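Local coordinates for separin (Saccharomyces cerevisiae, PDB 5U1T), which cleaves a cohesin subunit at the onset of anaphase as a caspase-like cysteine protease, letting chromosomes segregate, and is held inactive by securin for most of the cell cycle, at residues 1036-1047 with 1069-1080; 94-102 with 111-119. All blocks are in the same frame, centred on the assembly; numbering follows the deposited sequence.

Contact 1: residues 1036-1047 with 1069-1080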
loop_
_atom_site.group_PDB
_atom_site.type_symbol
_atom_site.label_atom_id
_atom_site.label_comp_id
_atom_site.label_asym_id
_atom_site.label_seq_id
_atom_site.Cartn_x
_atom_site.Cartn_y
_atom_site.Cartn_z
ATOM N N ASN A 1036 8.315 -26.870 -6.613
ATOM C CA ASN A 1036 9.290 -27.928 -6.778
ATOM C C ASN A 1036 9.187 -29.029 -5.730
ATOM O O ASN A 1036 9.312 -30.205 -6.068
ATOM C CB ASN A 1036 10.702 -27.361 -6.775
ATOM C CG ASN A 1036 11.676 -28.254 -7.530
ATOM O OD1 ASN A 1036 11.541 -28.447 -8.744
ATOM N ND2 ASN A 1036 12.652 -28.815 -6.811
ATOM N N HIS A 1037 8.932 -28.671 -4.478
ATOM C CA HIS A 1037 8.867 -29.685 -3.440
ATOM C C HIS A 1037 7.642 -30.598 -3.621
ATOM O O HIS A 1037 7.661 -31.759 -3.225
ATOM C CB HIS A 1037 8.862 -29.039 -2.057
ATOM C CG HIS A 1037 8.637 -30.007 -0.937
ATOM N ND1 HIS A 1037 9.649 -30.784 -0.407
ATOM C CD2 HIS A 1037 7.515 -30.334 -0.253
ATOM C CE1 HIS A 1037 9.156 -31.546 0.553
ATOM N NE2 HIS A 1037 7.866 -31.281 0.676
ATOM N N GLU A 1038 6.582 -30.065 -4.226
ATOM C CA GLU A 1038 5.403 -30.859 -4.531
ATOM C C GLU A 1038 5.645 -31.725 -5.772
ATOM O O GLU A 1038 5.133 -32.847 -5.867
ATOM C CB GLU A 1038 4.174 -29.964 -4.740
ATOM C CG GLU A 1038 2.875 -30.741 -4.966
ATOM C CD GLU A 1038 2.511 -31.649 -3.787
ATOM O OE1 GLU A 1038 2.922 -31.343 -2.647
ATOM O OE2 GLU A 1038 1.823 -32.677 -3.989
ATOM N N LEU A 1039 6.412 -31.194 -6.724
ATOM C CA LEU A 1039 6.751 -31.930 -7.935
ATOM C C LEU A 1039 7.572 -33.141 -7.547
ATOM O O LEU A 1039 7.521 -34.164 -8.189
ATOM C CB LEU A 1039 7.523 -31.055 -8.926
ATOM C CG LEU A 1039 7.964 -31.731 -10.226
ATOM C CD1 LEU A 1039 6.775 -32.178 -11.067
ATOM C CD2 LEU A 1039 8.905 -30.835 -11.036
ATOM N N SER A 1040 8.317 -33.001 -6.466
ATOM C CA SER A 1040 9.154 -34.050 -5.941
ATOM C C SER A 1040 8.310 -35.190 -5.354
ATOM O O SER A 1040 8.502 -36.373 -5.694
ATOM C CB SER A 1040 10.090 -33.446 -4.901
ATOM O OG SER A 1040 10.659 -34.423 -4.059
ATOM N N LYS A 1041 7.372 -34.824 -4.487
ATOM C CA LYS A 1041 6.468 -35.761 -3.846
ATOM C C LYS A 1041 5.508 -36.433 -4.828
ATOM O O LYS A 1041 5.196 -37.607 -4.685
ATOM C CB LYS A 1041 5.677 -35.046 -2.757
ATOM C CG LYS A 1041 6.555 -34.517 -1.650
ATOM C CD LYS A 1041 5.751 -34.195 -0.411
ATOM C CE LYS A 1041 4.460 -33.469 -0.768
ATOM N NZ LYS A 1041 3.411 -33.655 0.295
ATOM N N ILE A 1042 5.071 -35.704 -5.826
ATOM C CA ILE A 1042 4.200 -36.273 -6.821
ATOM C C ILE A 1042 4.966 -37.272 -7.666
ATOM O O ILE A 1042 4.424 -38.239 -8.127
ATOM C CB ILE A 1042 3.601 -35.183 -7.706
ATOM C CG1 ILE A 1042 2.576 -34.403 -6.924
ATOM C CG2 ILE A 1042 2.894 -35.775 -8.900
ATOM C CD1 ILE A 1042 1.473 -35.268 -6.406
ATOM N N SER A 1043 6.244 -37.033 -7.856
ATOM C CA SER A 1043 7.048 -37.928 -8.633
ATOM C C SER A 1043 7.271 -39.207 -7.890
ATOM O O SER A 1043 7.197 -40.260 -8.455
ATOM C CB SER A 1043 8.375 -37.284 -8.969
ATOM O OG SER A 1043 9.289 -37.423 -7.915
ATOM N N SER A 1044 7.542 -39.108 -6.607
ATOM C CA SER A 1044 7.812 -40.285 -5.813
ATOM C C SER A 1044 6.574 -41.107 -5.578
ATOM O O SER A 1044 6.613 -42.303 -5.467
ATOM C CB SER A 1044 8.479 -39.903 -4.511
ATOM O OG SER A 1044 7.858 -38.787 -3.951
ATOM N N LEU A 1045 5.472 -40.425 -5.463
ATOM C CA LEU A 1045 4.163 -41.051 -5.313
ATOM C C LEU A 1045 3.798 -41.767 -6.596
ATOM O O LEU A 1045 3.083 -42.751 -6.606
ATOM C CB LEU A 1045 3.110 -39.984 -4.995
ATOM C CG LEU A 1045 1.993 -40.174 -3.982
ATOM C CD1 LEU A 1045 2.550 -40.512 -2.608
ATOM C CD2 LEU A 1045 1.164 -38.904 -3.919
ATOM N N SER A 1046 4.300 -41.235 -7.692
ATOM C CA SER A 1046 3.986 -41.747 -9.002
ATOM C C SER A 1046 4.788 -43.021 -9.297
ATOM O O SER A 1046 4.288 -43.978 -9.904
ATOM C CB SER A 1046 4.262 -40.664 -10.040
ATOM O OG SER A 1046 4.351 -41.208 -11.335
ATOM N N SER A 1047 6.033 -43.037 -8.849
ATOM C CA SER A 1047 6.861 -44.195 -9.067
ATOM C C SER A 1047 6.554 -45.287 -8.030
ATOM O O SER A 1047 6.682 -46.468 -8.326
ATOM C CB SER A 1047 8.334 -43.816 -9.030
ATOM O OG SER A 1047 8.748 -43.692 -7.691
ATOM N N ASN A 1069 8.337 -42.177 -16.125
ATOM C CA ASN A 1069 8.575 -42.006 -14.718
ATOM C C ASN A 1069 10.003 -41.666 -14.402
ATOM O O ASN A 1069 10.291 -40.972 -13.471
ATOM C CB ASN A 1069 8.179 -43.249 -13.975
ATOM C CG ASN A 1069 7.407 -42.937 -12.744
ATOM O OD1 ASN A 1069 7.979 -42.647 -11.721
ATOM N ND2 ASN A 1069 6.108 -42.962 -12.843
ATOM N N PHE A 1070 10.913 -42.185 -15.183
ATOM C CA PHE A 1070 12.326 -41.866 -15.011
ATOM C C PHE A 1070 12.577 -40.370 -15.226
ATOM O O PHE A 1070 13.293 -39.729 -14.448
ATOM C CB PHE A 1070 13.187 -42.684 -15.979
ATOM C CG PHE A 1070 13.908 -43.848 -15.344
ATOM C CD1 PHE A 1070 13.213 -44.839 -14.663
ATOM C CD2 PHE A 1070 15.284 -43.983 -15.477
ATOM C CE1 PHE A 1070 13.883 -45.928 -14.100
ATOM C CE2 PHE A 1070 15.961 -45.086 -14.914
ATOM C CZ PHE A 1070 15.253 -46.041 -14.224
ATOM N N SER A 1071 11.990 -39.812 -16.278
ATOM C CA SER A 1071 12.183 -38.404 -16.537
ATOM C C SER A 1071 11.288 -37.549 -15.645
ATOM O O SER A 1071 11.606 -36.394 -15.399
ATOM C CB SER A 1071 11.966 -38.072 -18.017
ATOM O OG SER A 1071 10.811 -38.680 -18.547
ATOM N N LEU A 1072 10.195 -38.100 -15.131
ATOM C CA LEU A 1072 9.386 -37.363 -14.152
ATOM C C LEU A 1072 10.190 -37.122 -12.875
ATOM O O LEU A 1072 10.122 -36.049 -12.288
ATOM C CB LEU A 1072 8.091 -38.112 -13.821
ATOM C CG LEU A 1072 6.867 -37.457 -13.152
ATOM C CD1 LEU A 1072 5.870 -38.511 -12.715
ATOM C CD2 LEU A 1072 7.182 -36.575 -11.975
ATOM N N THR A 1073 10.946 -38.125 -12.436
ATOM C CA THR A 1073 11.696 -38.018 -11.182
ATOM C C THR A 1073 12.923 -37.133 -11.383
ATOM O O THR A 1073 13.565 -36.724 -10.427
ATOM C CB THR A 1073 12.149 -39.402 -10.660
ATOM O OG1 THR A 1073 12.759 -40.102 -11.735
ATOM C CG2 THR A 1073 10.985 -40.226 -10.179
ATOM N N ASP A 1074 13.244 -36.858 -12.641
ATOM C CA ASP A 1074 14.381 -36.017 -12.983
ATOM C C ASP A 1074 14.007 -34.521 -13.042
ATOM O O ASP A 1074 14.840 -33.654 -12.760
ATOM C CB ASP A 1074 14.969 -36.453 -14.319
ATOM C CG ASP A 1074 16.329 -35.851 -14.571
ATOM O OD1 ASP A 1074 17.170 -35.908 -13.646
ATOM O OD2 ASP A 1074 16.556 -35.326 -15.684
ATOM N N LEU A 1075 12.760 -34.240 -13.427
ATOM C CA LEU A 1075 12.204 -32.888 -13.419
ATOM C C LEU A 1075 12.558 -32.096 -12.154
ATOM O O LEU A 1075 13.182 -31.043 -12.252
ATOM C CB LEU A 1075 10.685 -32.933 -13.592
ATOM C CG LEU A 1075 10.159 -32.389 -14.914
ATOM C CD1 LEU A 1075 8.723 -31.911 -14.746
ATOM C CD2 LEU A 1075 11.044 -31.273 -15.456
ATOM N N PRO A 1076 12.207 -32.609 -10.958
ATOM C CA PRO A 1076 12.499 -31.788 -9.781
ATOM C C PRO A 1076 13.986 -31.669 -9.480
ATOM O O PRO A 1076 14.346 -30.907 -8.598
ATOM C CB PRO A 1076 11.812 -32.541 -8.646
ATOM C CG PRO A 1076 11.042 -33.646 -9.304
ATOM C CD PRO A 1076 11.734 -33.940 -10.560
ATOM N N ARG A 1077 14.825 -32.450 -10.150
ATOM C CA ARG A 1077 16.263 -32.296 -9.993
ATOM C C ARG A 1077 16.768 -31.162 -10.886
ATOM O O ARG A 1077 17.671 -30.416 -10.522
ATOM C CB ARG A 1077 16.992 -33.607 -10.326
ATOM C CG ARG A 1077 16.861 -34.678 -9.252
ATOM C CD ARG A 1077 17.780 -35.849 -9.502
ATOM N NE ARG A 1077 17.455 -36.594 -10.717
ATOM C CZ ARG A 1077 17.028 -37.856 -10.728
ATOM N NH1 ARG A 1077 16.852 -38.512 -9.582
ATOM N NH2 ARG A 1077 16.771 -38.464 -11.883
ATOM N N HIS A 1078 16.141 -31.041 -12.050
ATOM C CA HIS A 1078 16.539 -30.130 -13.099
ATOM C C HIS A 1078 15.972 -28.696 -12.920
ATOM O O HIS A 1078 16.701 -27.709 -13.077
ATOM C CB HIS A 1078 16.101 -30.728 -14.437
ATOM C CG HIS A 1078 16.253 -29.804 -15.602
ATOM N ND1 HIS A 1078 17.483 -29.411 -16.080
ATOM C CD2 HIS A 1078 15.329 -29.209 -16.392
ATOM C CE1 HIS A 1078 17.309 -28.603 -17.114
ATOM N NE2 HIS A 1078 16.012 -28.471 -17.327
ATOM N N MET A 1079 14.678 -28.603 -12.596
ATOM C CA MET A 1079 13.959 -27.336 -12.502
ATOM C C MET A 1079 14.600 -26.304 -11.556
ATOM O O MET A 1079 14.688 -25.146 -11.906
ATOM C CB MET A 1079 12.511 -27.584 -12.081
ATOM C CG MET A 1079 11.650 -28.247 -13.136
ATOM S SD MET A 1079 11.799 -27.526 -14.786
ATOM C CE MET A 1079 10.454 -26.338 -14.844
ATOM N N PRO A 1080 15.052 -26.708 -10.360
ATOM C CA PRO A 1080 15.708 -25.666 -9.568
ATOM C C PRO A 1080 16.988 -25.138 -10.206
ATOM O O PRO A 1080 17.265 -23.955 -10.100
ATOM C CB PRO A 1080 16.037 -26.375 -8.255
ATOM C CG PRO A 1080 15.187 -27.586 -8.236
ATOM C CD PRO A 1080 14.991 -27.986 -9.636
#
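Pro1076 presses its ring into helix 1036-1047 as a knob, in a hole formed by Asn1036, Leu1039, Ser1040 and Ser1043. Its CG meets Leu1039 CG at 3.7 Å, the two side chains running at about a right angle, while Leu1039 CD2 reaches Leu1075 CB at 3.8 Å. Asn1036 closes this end of the contact: its ND2 donates to Pro1076 O over 3.2 Å in a nearly straight bond (165°), on a lone pair in the carbonyl plane, and the same amide lies against the Pro1080 ring. With CG anti to the backbone N (chi1 -155°), the amide is carried out to Pro1076 and Pro1080 on the facing helix. An alanine here is likely to leave Pro1076 O without this donor and to open a gap beside Pro1080. At the other end, Asn1069 ND2 donates to Ser1046 OG over 2.9 Å, with the hydroxyl tilted from the amide plane. Between these two polar ends, the methyls of Leu1072 divide, CD2 to Ser1043 CB and CD1 to Ser1046. Ser1043 OG donates to Ser1040 O of its own helix (2.6 Å). On the side of 1069-1080 turned away from helix 1036-1047, Asp1074 takes both NE and NH2 of Arg1077 on OD1, which also accepts from Tyr1388 N. Helices 1036-1047 and 1075-1080 run antiparallel, their axes 9.1 Å apart at 164°, a helix packing with small serines and a proline knob at the interface.

Contact 2: residues 94-102 with 111-119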
loop_
_atom_site.group_PDB
_atom_site.type_symbol
_atom_site.label_atom_id
_atom_site.label_comp_id
_atom_site.label_asym_id
_atom_site.label_seq_id
_atom_site.Cartn_x
_atom_site.Cartn_y
_atom_site.Cartn_z
ATOM N N ALA A 94 -28.823 56.123 28.715
ATOM C CA ALA A 94 -29.587 55.322 27.807
ATOM C C ALA A 94 -29.014 55.434 26.443
ATOM O O ALA A 94 -28.940 54.488 25.727
ATOM C CB ALA A 94 -31.021 55.770 27.808
ATOM N N SER A 95 -28.638 56.628 26.078
ATOM C CA SER A 95 -28.053 56.902 24.781
ATOM C C SER A 95 -26.773 56.082 24.530
ATOM O O SER A 95 -26.608 55.455 23.474
ATOM C CB SER A 95 -27.763 58.398 24.663
ATOM O OG SER A 95 -27.438 58.749 23.334
ATOM N N SER A 96 -25.867 56.063 25.493
ATOM C CA SER A 96 -24.624 55.383 25.218
ATOM C C SER A 96 -24.819 53.863 25.373
ATOM O O SER A 96 -24.048 53.079 24.813
ATOM C CB SER A 96 -23.502 55.930 26.102
ATOM O OG SER A 96 -23.802 55.746 27.457
ATOM N N GLU A 97 -25.871 53.459 26.086
ATOM C CA GLU A 97 -26.279 52.054 26.113
ATOM C C GLU A 97 -26.739 51.537 24.746
ATOM O O GLU A 97 -26.486 50.379 24.410
ATOM C CB GLU A 97 -27.398 51.825 27.124
ATOM C CG GLU A 97 -26.921 51.691 28.539
ATOM C CD GLU A 97 -26.096 50.457 28.743
ATOM O OE1 GLU A 97 -26.216 49.509 27.925
ATOM O OE2 GLU A 97 -25.324 50.434 29.721
ATOM N N ILE A 98 -27.420 52.389 23.981
ATOM C CA ILE A 98 -27.868 52.071 22.628
ATOM C C ILE A 98 -26.663 51.804 21.730
ATOM O O ILE A 98 -26.566 50.768 21.055
ATOM C CB ILE A 98 -28.723 53.228 22.031
ATOM C CG1 ILE A 98 -30.125 53.260 22.664
ATOM C CG2 ILE A 98 -28.788 53.157 20.511
ATOM C CD1 ILE A 98 -31.110 54.148 21.939
ATOM N N ILE A 99 -25.746 52.764 21.730
ATOM C CA ILE A 99 -24.479 52.651 21.015
ATOM C C ILE A 99 -23.696 51.371 21.407
ATOM O O ILE A 99 -23.208 50.658 20.536
ATOM C CB ILE A 99 -23.648 53.935 21.254
ATOM C CG1 ILE A 99 -24.317 55.076 20.495
ATOM C CG2 ILE A 99 -22.200 53.763 20.820
ATOM C CD1 ILE A 99 -23.850 56.472 20.897
ATOM N N PHE A 100 -23.628 51.092 22.707
ATOM C CA PHE A 100 -22.996 49.896 23.250
ATOM C C PHE A 100 -23.641 48.627 22.691
ATOM O O PHE A 100 -22.948 47.741 22.199
ATOM C CB PHE A 100 -23.080 49.933 24.775
ATOM C CG PHE A 100 -22.468 48.746 25.471
ATOM C CD1 PHE A 100 -21.265 48.202 25.046
ATOM C CD2 PHE A 100 -23.084 48.200 26.604
ATOM C CE1 PHE A 100 -20.694 47.100 25.720
ATOM C CE2 PHE A 100 -22.520 47.114 27.284
ATOM C CZ PHE A 100 -21.323 46.561 26.839
ATOM N N LEU A 101 -24.972 48.571 22.740
ATOM C CA LEU A 101 -25.732 47.443 22.221
ATOM C C LEU A 101 -25.397 47.200 20.745
ATOM O O LEU A 101 -25.208 46.044 20.297
ATOM C CB LEU A 101 -27.244 47.684 22.405
ATOM C CG LEU A 101 -28.220 46.557 22.013
ATOM C CD1 LEU A 101 -29.515 46.630 22.818
ATOM C CD2 LEU A 101 -28.531 46.538 20.505
ATOM N N PHE A 102 -25.329 48.294 19.995
ATOM C CA PHE A 102 -25.094 48.212 18.568
ATOM C C PHE A 102 -23.668 47.780 18.260
ATOM O O PHE A 102 -23.448 46.944 17.389
ATOM C CB PHE A 102 -25.369 49.536 17.904
ATOM C CG PHE A 102 -25.254 49.502 16.420
ATOM C CD1 PHE A 102 -26.345 49.180 15.641
ATOM C CD2 PHE A 102 -24.058 49.814 15.792
ATOM C CE1 PHE A 102 -26.249 49.164 14.266
ATOM C CE2 PHE A 102 -23.952 49.801 14.413
ATOM C CZ PHE A 102 -25.050 49.476 13.650
ATOM N N HIS A 111 -20.480 55.872 17.078
ATOM C CA HIS A 111 -20.038 56.679 18.196
ATOM C C HIS A 111 -20.885 57.941 18.321
ATOM O O HIS A 111 -20.451 58.952 18.877
ATOM C CB HIS A 111 -18.543 57.000 18.082
ATOM C CG HIS A 111 -18.108 57.407 16.711
ATOM N ND1 HIS A 111 -17.466 56.538 15.851
ATOM C CD2 HIS A 111 -18.181 58.600 16.069
ATOM C CE1 HIS A 111 -17.186 57.177 14.724
ATOM N NE2 HIS A 111 -17.613 58.430 14.830
ATOM N N SER A 112 -22.111 57.843 17.812
ATOM C CA SER A 112 -23.165 58.827 18.016
ATOM C C SER A 112 -24.504 58.187 17.688
ATOM O O SER A 112 -24.565 57.116 17.071
ATOM C CB SER A 112 -22.939 60.073 17.154
ATOM O OG SER A 112 -23.265 59.847 15.795
ATOM N N LEU A 113 -25.592 58.841 18.086
ATOM C CA LEU A 113 -26.910 58.306 17.775
ATOM C C LEU A 113 -27.162 58.414 16.273
ATOM O O LEU A 113 -27.978 57.691 15.713
ATOM C CB LEU A 113 -27.989 59.028 18.574
ATOM C CG LEU A 113 -28.096 58.657 20.057
ATOM C CD1 LEU A 113 -29.351 59.289 20.684
ATOM C CD2 LEU A 113 -28.103 57.134 20.226
ATOM N N LYS A 114 -26.430 59.304 15.620
ATOM C CA LYS A 114 -26.601 59.533 14.195
ATOM C C LYS A 114 -26.168 58.293 13.423
ATOM O O LYS A 114 -26.743 57.958 12.384
ATOM C CB LYS A 114 -25.811 60.773 13.767
ATOM C CG LYS A 114 -25.539 60.912 12.282
ATOM C CD LYS A 114 -24.044 61.123 12.086
ATOM C CE LYS A 114 -23.661 61.332 10.638
ATOM N NZ LYS A 114 -22.171 61.359 10.516
ATOM N N ASN A 115 -25.164 57.606 13.960
ATOM C CA ASN A 115 -24.652 56.374 13.363
ATOM C C ASN A 115 -25.659 55.204 13.485
ATOM O O ASN A 115 -25.808 54.407 12.562
ATOM C CB ASN A 115 -23.307 55.998 14.006
ATOM C CG ASN A 115 -22.168 56.979 13.665
ATOM O OD1 ASN A 115 -22.108 57.545 12.568
ATOM N ND2 ASN A 115 -21.240 57.145 14.605
ATOM N N ILE A 116 -26.338 55.119 14.628
ATOM C CA ILE A 116 -27.471 54.222 14.830
ATOM C C ILE A 116 -28.561 54.460 13.787
ATOM O O ILE A 116 -28.942 53.544 13.050
ATOM C CB ILE A 116 -28.082 54.402 16.237
ATOM C CG1 ILE A 116 -27.034 54.114 17.317
ATOM C CG2 ILE A 116 -29.343 53.558 16.420
ATOM C CD1 ILE A 116 -26.254 52.817 17.122
ATOM N N LEU A 117 -29.041 55.698 13.726
ATOM C CA LEU A 117 -30.101 56.099 12.812
ATOM C C LEU A 117 -29.868 55.717 11.355
ATOM O O LEU A 117 -30.778 55.259 10.692
ATOM C CB LEU A 117 -30.320 57.618 12.906
ATOM C CG LEU A 117 -30.917 58.112 14.220
ATOM C CD1 LEU A 117 -30.971 59.623 14.251
ATOM C CD2 LEU A 117 -32.294 57.519 14.439
ATOM N N LEU A 118 -28.664 55.906 10.839
ATOM C CA LEU A 118 -28.437 55.577 9.438
ATOM C C LEU A 118 -27.746 54.208 9.241
ATOM O O LEU A 118 -27.164 53.945 8.189
ATOM C CB LEU A 118 -27.632 56.690 8.763
ATOM C CG LEU A 118 -28.191 58.116 8.920
ATOM C CD1 LEU A 118 -27.409 59.128 8.114
ATOM C CD2 LEU A 118 -29.651 58.192 8.528
ATOM N N ALA A 119 -27.837 53.316 10.226
ATOM C CA ALA A 119 -27.311 51.955 10.052
ATOM C C ALA A 119 -28.161 51.136 9.109
ATOM O O ALA A 119 -29.383 51.122 9.217
ATOM C CB ALA A 119 -27.208 51.243 11.388
#
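Two consecutive helices of the N-terminal helical region, 91-103 and the short 113-117, pack against each other, joined by the loop between them; the axes of 94-102 and 113-117 lie 9.9 Å apart and cross at 50°. Ile116 is central to the apolar interface. Its CD1 lies 3.5 Å from Phe102 CB and meets the ring obliquely near CG, the two side chains sliding past each other in opposite directions. Further along the same ring, Phe102 CZ touches Ala119 CB at 3.6 Å. A chi1 of -175° swings the Phe102 ring away from its own backbone N and past Ile116 to Ala119. One turn earlier, Ile98 CG2 touches two residues of the short helix, 3.8 Å from Ile116 CG1 and 4.0 Å from Leu113 CD2. Ile99 works closer to the start of that helix: its CD1 lies against the backbone of Ser112, with Ser112 C at 3.7 Å. Leu113 also reaches Ser95, whose OG is 3.3 Å from Leu113 CD1. Ser112 is the N-cap of helix 113-117, its OG accepting weak bonds from the backbone N atoms of Lys114 and Asn115. Beyond the pair, helix 129-142 meets Ile98 through Leu132 and Ile139, and Tyr149 of helix 146-158 touches Leu113. Since branched aliphatic groups and one aromatic ring make most of these contacts, the short helix is probably held against its predecessor mainly by burial of apolar surface and close fit, with little polar direction to fix its angle.

Contact 2 comes first along the chain and closes more than 900 residues before contact 1 opens. Their centres are 101 Å apart, on opposite sides of the centre of the chain, with nearest atoms about 84 Å from each other. They share no helix or sheet: 94-102 and 111-119 belong to the N-terminal helical region, whereas 1036-1047 and 1069-1080 belong to helices 1036-1054, 1062-1072 and 1075-1088, with 1069-1080 touching helix 1388-1397. Both are local pairings of helices near in sequence, and both lie away from the predicted catalytic Cys1497. The two do not touch, and each joins helices that are neighbours in its own part of the long chain.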